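Local coordinates for putative translation initiation inhibitor (Salmonella typhimurium, PDB 3GTZ), which is of unknown function but, as a RutC-family (YjgF-like) protein, may act on reactive metabolic intermediates such as enamines or imines, at residues T41-T44 with L45-D49; L33-A37 with F38-A42; G56-K59 with S60-L63. One frame throughout, in Å; residues are numbered along the deposited sequence.

Contact 1 of 3, residues T41-T44 with L45-D49; sequences TANT and LAQID
Thr41 and Leu45 stand one turn apart on alpha-helix 37-54, the longer of the two helices packed on the sheet of this YjgF-like fold. Leu45 N donates to Thr41 O at 2.9 Å. The i to i+4 ladder continues unbroken: Ala46 N to Ala42 O at 3.1 Å, Gln47 N to Asn43 O at 3.0 Å and Ile48 N to Thr44 O at 3.1 Å. Every carbonyl of 41-44 thus receives an amide hydrogen from the next turn. Both threonine hydroxyls are bonded back in the preceding turn, Thr44 OG1 to Gln40 O; in Thr44 the hydroxyl sits beside the backbone N (chi1 -49°), which aims it there and satisfies it although the residue is buried. The Thr41 methyl is left to the apolar face, where CG2 lies 4.1 Å from Leu45 CD1 and the two side chains run side by side. Strand 108-115 lies under that face: Val108 meets Thr41, and Ile110 meets both Leu45 and Ile48. On the flank of the helix, the Gln47 chain runs extended back along the previous turn, CG 3.6 Å from Asn43 O, and its NE2 is held by Val29 O. The methyl of Ala46 borders the same carbonyl, CB 3.5 Å from Asn43 O. Ile48 CG1 also packs against the oxygen its amide bonds to, 3.3 Å from Thr44 O.

Contact 2 of 3, residues L33-A37 with F38-A42; sequences LDADA and FEQTA
Ala35 and Glu39 make the main packing contact, the methyl of Ala35 lying alongside the glutamate chain, with CB 3.6 Å from Glu39 CB and 3.4 Å from Glu39 CD. Glu39 keeps CG anti to its N (chi1 -174°) and stays extended, a course that takes the carboxylate back past Ala35 to Asn32, whose ND2 donates to Glu39 OE2. Gln40 packs on the backbone instead: its CG rests 3.5 Å from Asp36 O. The Phe38 ring leads away from the loop towards helix 75-85, where it touches Ala81.

Hydrogen bonds of main chain and side chain together set the start of helix 37-54, with Asp36 as its N-cap. Asp36 OD2 accepts from Glu39 N at 2.9 Å, a nearly straight bond (169° at the hydrogen) that meets the oxygen almost along its C-O axis. The carboxylate gets there because CG lies between the backbone N and the carbonyl carbon (chi1 65°). Asp36 O takes Gln40 N at 3.0 Å. Ala37 O is gripped twice by Thr41, whose N and OG1 (2.8 Å) approach from opposite faces of the carbonyl plane.

Polar side-chain bonds fix the Gln40 amide: OE1 accepts from Lys107 N, while NE2 serves Asn32 O and Lys105 O, which settles the rotation of the group in its buried place; the Lys107 ammonium donates to Ala35 O close by.

Among the charges, Asp36 OD2 and Glu39 OE1 lie 4.6 Å apart. The positive end of the helix dipole probably eases the cost of that proximity at Asp36. Lys80 makes a cation-pi contact with the Phe38 ring.

Contact 3 of 3, residues G56-K59 with S60-L63; sequences GSSK and SRIL
Ser58 and Ser60 join their hydroxyls, OG to OG at 3.0 Å, in a hydrogen bond in which either may be the donor. Ser58 OG lies between its backbone N and carbonyl carbon (chi1 87°), which turns it to Ser60 OG. The backbone from Ser58 to Arg61 forms a type I beta-turn with Lys59 and Ser60 at its corners: Arg61 N donates to Ser58 O at 3.1 Å, approaching from above the carbonyl plane, 57° out of it. Ser57 OG rests 3.4 Å from Arg61 CB and lies at the edge of the guanidinium, near its plane. On the apolar side Ile62 leans back over the turn, its CD1 4.1 Å from Lys59 CB and its CG1 3.7 Å from Lys59 O.

The next shell holds these groups in place. Ser57 OG is bonded to Ala115 O on strand 108-115, to which Arg61 is also joined through its backbone. The extended Lys59 chain runs to Trp85, with NZ bonded to its carbonyl oxygen and a cation-pi contact to its ring. Upstream, Gly56, with positive phi, is the C-prime residue of the Schellman motif ending helix 37-54. Arg7 of the second subunit bonds to Ile62 O and, weakly, to Ser60 O. Within the turn, the hydroxyl pair and the Arg61 N bond let polar groups of the loop satisfy one another as the chain enters strand 62-69.

Overall arrangement
From the N terminus, the chain leaves strand 23-28 through a loop that ends at contact 2, where helix 37-54 starts. Contact 1 follows on the same helix and shares Thr41 and Ala42 with contact 2. After the helix ends, contact 3 turns the chain into strand 62-69. All three are local, so none encloses another: contacts 2 and 1 overlap, and contact 3 comes later in series. It still touches contact 1 through Asp49 with Lys59 and Ile48 with Ile62. Contacts 2 and 3, centres about 23 Å apart, lie at either end of helix 37-54 in the beta-alpha-beta crossover from strand 23-28 to strand 62-69, which strand 108-115 separates.

Contact 1 of 3, residues T41-T44 with L45-D49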
loop_
_atom_site.group_PDB
_atom_site.type_symbol
_atom_site.label_atom_id
_atom_site.label_comp_id
_atom_site.label_asym_id
_atom_site.label_seq_id
_atom_site.Cartn_x
_atom_site.Cartn_y
_atom_site.Cartn_z
ATOM N N THR A 41 -9.073 -12.400 12.086
ATOM C CA THR A 41 -9.554 -11.108 11.588
ATOM C C THR A 41 -10.227 -10.264 12.691
ATOM O O THR A 41 -9.904 -9.102 12.880
ATOM C CB THR A 41 -10.496 -11.282 10.385
ATOM O OG1 THR A 41 -9.819 -12.031 9.365
ATOM C CG2 THR A 41 -10.987 -9.894 9.836
ATOM N N ALA A 42 -11.159 -10.867 13.422
ATOM C CA ALA A 42 -11.870 -10.200 14.533
ATOM C C ALA A 42 -10.904 -9.656 15.589
ATOM O O ALA A 42 -11.033 -8.537 16.093
ATOM C CB ALA A 42 -12.779 -11.194 15.165
ATOM N N ASN A 43 -9.927 -10.479 15.918
ATOM C CA ASN A 43 -8.896 -10.143 16.889
ATOM C C ASN A 43 -8.009 -9.011 16.366
ATOM O O ASN A 43 -7.630 -8.127 17.121
ATOM C CB ASN A 43 -8.080 -11.397 17.149
ATOM C CG ASN A 43 -7.272 -11.352 18.438
ATOM O OD1 ASN A 43 -6.657 -10.377 18.776
ATOM N ND2 ASN A 43 -7.239 -12.494 19.135
ATOM N N THR A 44 -7.705 -9.019 15.074
ATOM C CA THR A 44 -6.850 -7.999 14.539
ATOM C C THR A 44 -7.564 -6.676 14.468
ATOM O O THR A 44 -6.958 -5.646 14.725
ATOM C CB THR A 44 -6.247 -8.355 13.186
ATOM O OG1 THR A 44 -5.701 -9.661 13.269
ATOM C CG2 THR A 44 -5.108 -7.378 12.819
ATOM N N LEU A 45 -8.852 -6.692 14.164
ATOM C CA LEU A 45 -9.630 -5.469 14.191
ATOM C C LEU A 45 -9.723 -4.913 15.605
ATOM O O LEU A 45 -9.716 -3.708 15.775
ATOM C CB LEU A 45 -10.987 -5.728 13.616
ATOM C CG LEU A 45 -10.983 -6.075 12.124
ATOM C CD1 LEU A 45 -12.381 -6.497 11.724
ATOM C CD2 LEU A 45 -10.572 -4.880 11.329
ATOM N N ALA A 46 -9.804 -5.787 16.617
ATOM C CA ALA A 46 -9.750 -5.353 18.050
ATOM C C ALA A 46 -8.440 -4.699 18.416
ATOM O O ALA A 46 -8.468 -3.707 19.142
ATOM C CB ALA A 46 -10.043 -6.488 19.030
ATOM N N GLN A 47 -7.308 -5.208 17.907
ATOM C CA GLN A 47 -5.974 -4.566 18.140
ATOM C C GLN A 47 -5.872 -3.176 17.509
ATOM O O GLN A 47 -5.330 -2.245 18.111
ATOM C CB GLN A 47 -4.823 -5.362 17.556
ATOM C CG GLN A 47 -4.508 -6.702 18.212
ATOM C CD GLN A 47 -3.509 -7.544 17.334
ATOM O OE1 GLN A 47 -2.379 -7.096 17.040
ATOM N NE2 GLN A 47 -3.965 -8.729 16.875
ATOM N N ILE A 48 -6.369 -3.069 16.286
ATOM C CA ILE A 48 -6.422 -1.825 15.573
ATOM C C ILE A 48 -7.171 -0.758 16.386
ATOM O O ILE A 48 -6.617 0.328 16.624
ATOM C CB ILE A 48 -7.047 -1.987 14.195
ATOM C CG1 ILE A 48 -6.106 -2.792 13.286
ATOM C CG2 ILE A 48 -7.335 -0.608 13.614
ATOM C CD1 ILE A 48 -6.686 -3.121 11.927
ATOM N N ASP A 49 -8.383 -1.068 16.844
ATOM C CA ASP A 49 -9.111 -0.169 17.754
ATOM C C ASP A 49 -8.243 0.311 18.925
ATOM O O ASP A 49 -8.099 1.515 19.164
ATOM C CB ASP A 49 -10.349 -0.850 18.323
ATOM C CG ASP A 49 -11.333 -1.258 17.258
ATOM O OD1 ASP A 49 -11.165 -0.855 16.086
ATOM O OD2 ASP A 49 -12.261 -2.012 17.594
#

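Contact 2 of 3, residues L33-A37 with F38-A42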
loop_
_atom_site.group_PDB
_atom_site.type_symbol
_atom_site.label_atom_id
_atom_site.label_comp_id
_atom_site.label_asym_id
_atom_site.label_seq_id
_atom_site.Cartn_x
_atom_site.Cartn_y
_atom_site.Cartn_z
ATOM N N LEU A 33 -1.986 -17.918 16.714
ATOM C CA LEU A 33 -1.513 -18.506 15.467
ATOM C C LEU A 33 -2.298 -19.746 15.072
ATOM O O LEU A 33 -2.414 -20.040 13.871
ATOM C CB LEU A 33 -0.003 -18.815 15.538
ATOM C CG LEU A 33 0.989 -17.645 15.705
ATOM C CD1 LEU A 33 2.454 -18.181 15.859
ATOM C CD2 LEU A 33 0.877 -16.587 14.580
ATOM N N ASP A 34 -2.858 -20.452 16.051
ATOM C CA ASP A 34 -3.727 -21.619 15.770
ATOM C C ASP A 34 -5.220 -21.269 15.515
ATOM O O ASP A 34 -6.026 -22.134 15.154
ATOM C CB ASP A 34 -3.605 -22.633 16.912
ATOM C CG ASP A 34 -2.148 -23.003 17.200
ATOM O OD1 ASP A 34 -1.381 -23.268 16.216
ATOM O OD2 ASP A 34 -1.768 -23.011 18.402
ATOM N N ALA A 35 -5.599 -20.006 15.686
ATOM C CA ALA A 35 -6.969 -19.615 15.414
ATOM C C ALA A 35 -7.224 -19.624 13.912
ATOM O O ALA A 35 -6.298 -19.428 13.124
ATOM C CB ALA A 35 -7.247 -18.253 15.995
ATOM N N ASP A 36 -8.479 -19.875 13.545
ATOM C CA ASP A 36 -8.968 -19.753 12.208
ATOM C C ASP A 36 -9.041 -18.286 11.742
ATOM O O ASP A 36 -8.754 -17.376 12.505
ATOM C CB ASP A 36 -10.339 -20.451 12.090
ATOM C CG ASP A 36 -11.460 -19.776 12.956
ATOM O OD1 ASP A 36 -12.513 -20.435 13.192
ATOM O OD2 ASP A 36 -11.305 -18.603 13.399
ATOM N N ALA A 37 -9.428 -18.063 10.488
ATOM C CA ALA A 37 -9.364 -16.729 9.902
ATOM C C ALA A 37 -10.381 -15.772 10.505
ATOM O O ALA A 37 -10.122 -14.567 10.524
ATOM C CB ALA A 37 -9.546 -16.776 8.375
ATOM N N PHE A 38 -11.551 -16.293 10.939
ATOM C CA PHE A 38 -12.552 -15.438 11.571
ATOM C C PHE A 38 -12.012 -14.875 12.879
ATOM O O PHE A 38 -12.049 -13.672 13.103
ATOM C CB PHE A 38 -13.892 -16.126 11.825
ATOM C CG PHE A 38 -14.840 -15.251 12.595
ATOM C CD1 PHE A 38 -15.509 -14.211 11.960
ATOM C CD2 PHE A 38 -14.970 -15.391 13.965
ATOM C CE1 PHE A 38 -16.334 -13.375 12.660
ATOM C CE2 PHE A 38 -15.768 -14.544 14.675
ATOM C CZ PHE A 38 -16.457 -13.518 14.020
ATOM N N GLU A 39 -11.478 -15.733 13.725
ATOM C CA GLU A 39 -10.860 -15.258 14.953
ATOM C C GLU A 39 -9.709 -14.302 14.672
ATOM O O GLU A 39 -9.633 -13.249 15.296
ATOM C CB GLU A 39 -10.381 -16.405 15.812
ATOM C CG GLU A 39 -9.856 -15.972 17.175
ATOM C CD GLU A 39 -9.695 -17.131 18.128
ATOM O OE1 GLU A 39 -10.231 -18.228 17.874
ATOM O OE2 GLU A 39 -9.028 -16.956 19.160
ATOM N N GLN A 40 -8.837 -14.639 13.718
ATOM C CA GLN A 40 -7.648 -13.826 13.472
ATOM C C GLN A 40 -8.055 -12.453 12.956
ATOM O O GLN A 40 -7.494 -11.439 13.396
ATOM C CB GLN A 40 -6.687 -14.515 12.515
ATOM C CG GLN A 40 -5.815 -15.622 13.160
ATOM C CD GLN A 40 -4.619 -16.049 12.319
ATOM O OE1 GLN A 40 -4.461 -15.600 11.207
ATOM N NE2 GLN A 40 -3.765 -16.906 12.863
ATOM N N THR A 41 -9.073 -12.400 12.086
ATOM C CA THR A 41 -9.554 -11.108 11.588
ATOM C C THR A 41 -10.227 -10.264 12.691
ATOM O O THR A 41 -9.904 -9.102 12.880
ATOM C CB THR A 41 -10.496 -11.282 10.385
ATOM O OG1 THR A 41 -9.819 -12.031 9.365
ATOM C CG2 THR A 41 -10.987 -9.894 9.836
ATOM N N ALA A 42 -11.159 -10.867 13.422
ATOM C CA ALA A 42 -11.870 -10.200 14.533
ATOM C C ALA A 42 -10.904 -9.656 15.589
ATOM O O ALA A 42 -11.033 -8.537 16.093
ATOM C CB ALA A 42 -12.779 -11.194 15.165
#

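Contact 3 of 3, residues G56-K59 with S60-L63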
loop_
_atom_site.group_PDB
_atom_site.type_symbol
_atom_site.label_atom_id
_atom_site.label_comp_id
_atom_site.label_asym_id
_atom_site.label_seq_id
_atom_site.Cartn_x
_atom_site.Cartn_y
_atom_site.Cartn_z
ATOM N N GLY A 56 -5.818 8.610 20.816
ATOM C CA GLY A 56 -6.938 9.525 20.764
ATOM C C GLY A 56 -7.729 9.459 19.474
ATOM O O GLY A 56 -8.615 10.283 19.285
ATOM N N SER A 57 -7.443 8.494 18.585
ATOM C CA SER A 57 -8.250 8.346 17.361
ATOM C C SER A 57 -9.258 7.247 17.582
ATOM O O SER A 57 -9.427 6.810 18.700
ATOM C CB SER A 57 -7.357 8.049 16.164
ATOM O OG SER A 57 -8.087 8.113 14.964
ATOM N N SER A 58 -9.944 6.798 16.536
ATOM C CA SER A 58 -10.916 5.704 16.693
ATOM C C SER A 58 -11.145 4.984 15.336
ATOM O O SER A 58 -10.571 5.394 14.351
ATOM C CB SER A 58 -12.216 6.246 17.325
ATOM O OG SER A 58 -13.097 6.753 16.336
ATOM N N LYS A 59 -11.952 3.931 15.293
ATOM C CA LYS A 59 -12.193 3.207 14.032
ATOM C C LYS A 59 -13.061 3.940 13.046
ATOM O O LYS A 59 -13.115 3.574 11.864
ATOM C CB LYS A 59 -12.786 1.811 14.250
ATOM C CG LYS A 59 -14.082 1.745 15.039
ATOM C CD LYS A 59 -14.530 0.317 15.164
ATOM C CE LYS A 59 -15.634 0.122 16.146
ATOM N NZ LYS A 59 -16.209 -1.243 15.884
ATOM N N SER A 60 -13.744 4.973 13.512
ATOM C CA SER A 60 -14.504 5.836 12.627
ATOM C C SER A 60 -13.582 6.697 11.845
ATOM O O SER A 60 -14.069 7.372 10.966
ATOM C CB SER A 60 -15.427 6.830 13.371
ATOM O OG SER A 60 -15.642 6.450 14.690
ATOM N N ARG A 61 -12.297 6.753 12.222
ATOM C CA ARG A 61 -11.358 7.688 11.621
ATOM C C ARG A 61 -10.370 6.994 10.700
ATOM O O ARG A 61 -9.383 7.582 10.310
ATOM C CB ARG A 61 -10.609 8.467 12.690
ATOM C CG ARG A 61 -11.513 9.216 13.736
ATOM C CD ARG A 61 -11.674 10.694 13.460
ATOM N NE ARG A 61 -10.396 11.389 13.569
ATOM C CZ ARG A 61 -10.085 12.536 12.960
ATOM N NH1 ARG A 61 -10.958 13.150 12.183
ATOM N NH2 ARG A 61 -8.884 13.072 13.124
ATOM N N ILE A 62 -10.640 5.753 10.323
ATOM C CA ILE A 62 -9.720 5.025 9.482
ATOM C C ILE A 62 -10.002 5.468 8.063
ATOM O O ILE A 62 -11.156 5.579 7.666
ATOM C CB ILE A 62 -9.910 3.514 9.589
ATOM C CG1 ILE A 62 -9.559 3.018 10.988
ATOM C CG2 ILE A 62 -9.088 2.783 8.526
ATOM C CD1 ILE A 62 -10.024 1.593 11.265
ATOM N N LEU A 63 -8.944 5.680 7.288
ATOM C CA LEU A 63 -9.066 6.222 5.945
ATOM C C LEU A 63 -9.036 5.143 4.882
ATOM O O LEU A 63 -9.875 5.130 4.001
ATOM C CB LEU A 63 -7.953 7.225 5.699
ATOM C CG LEU A 63 -7.853 8.351 6.720
ATOM C CD1 LEU A 63 -6.539 9.104 6.524
ATOM C CD2 LEU A 63 -9.038 9.261 6.537
#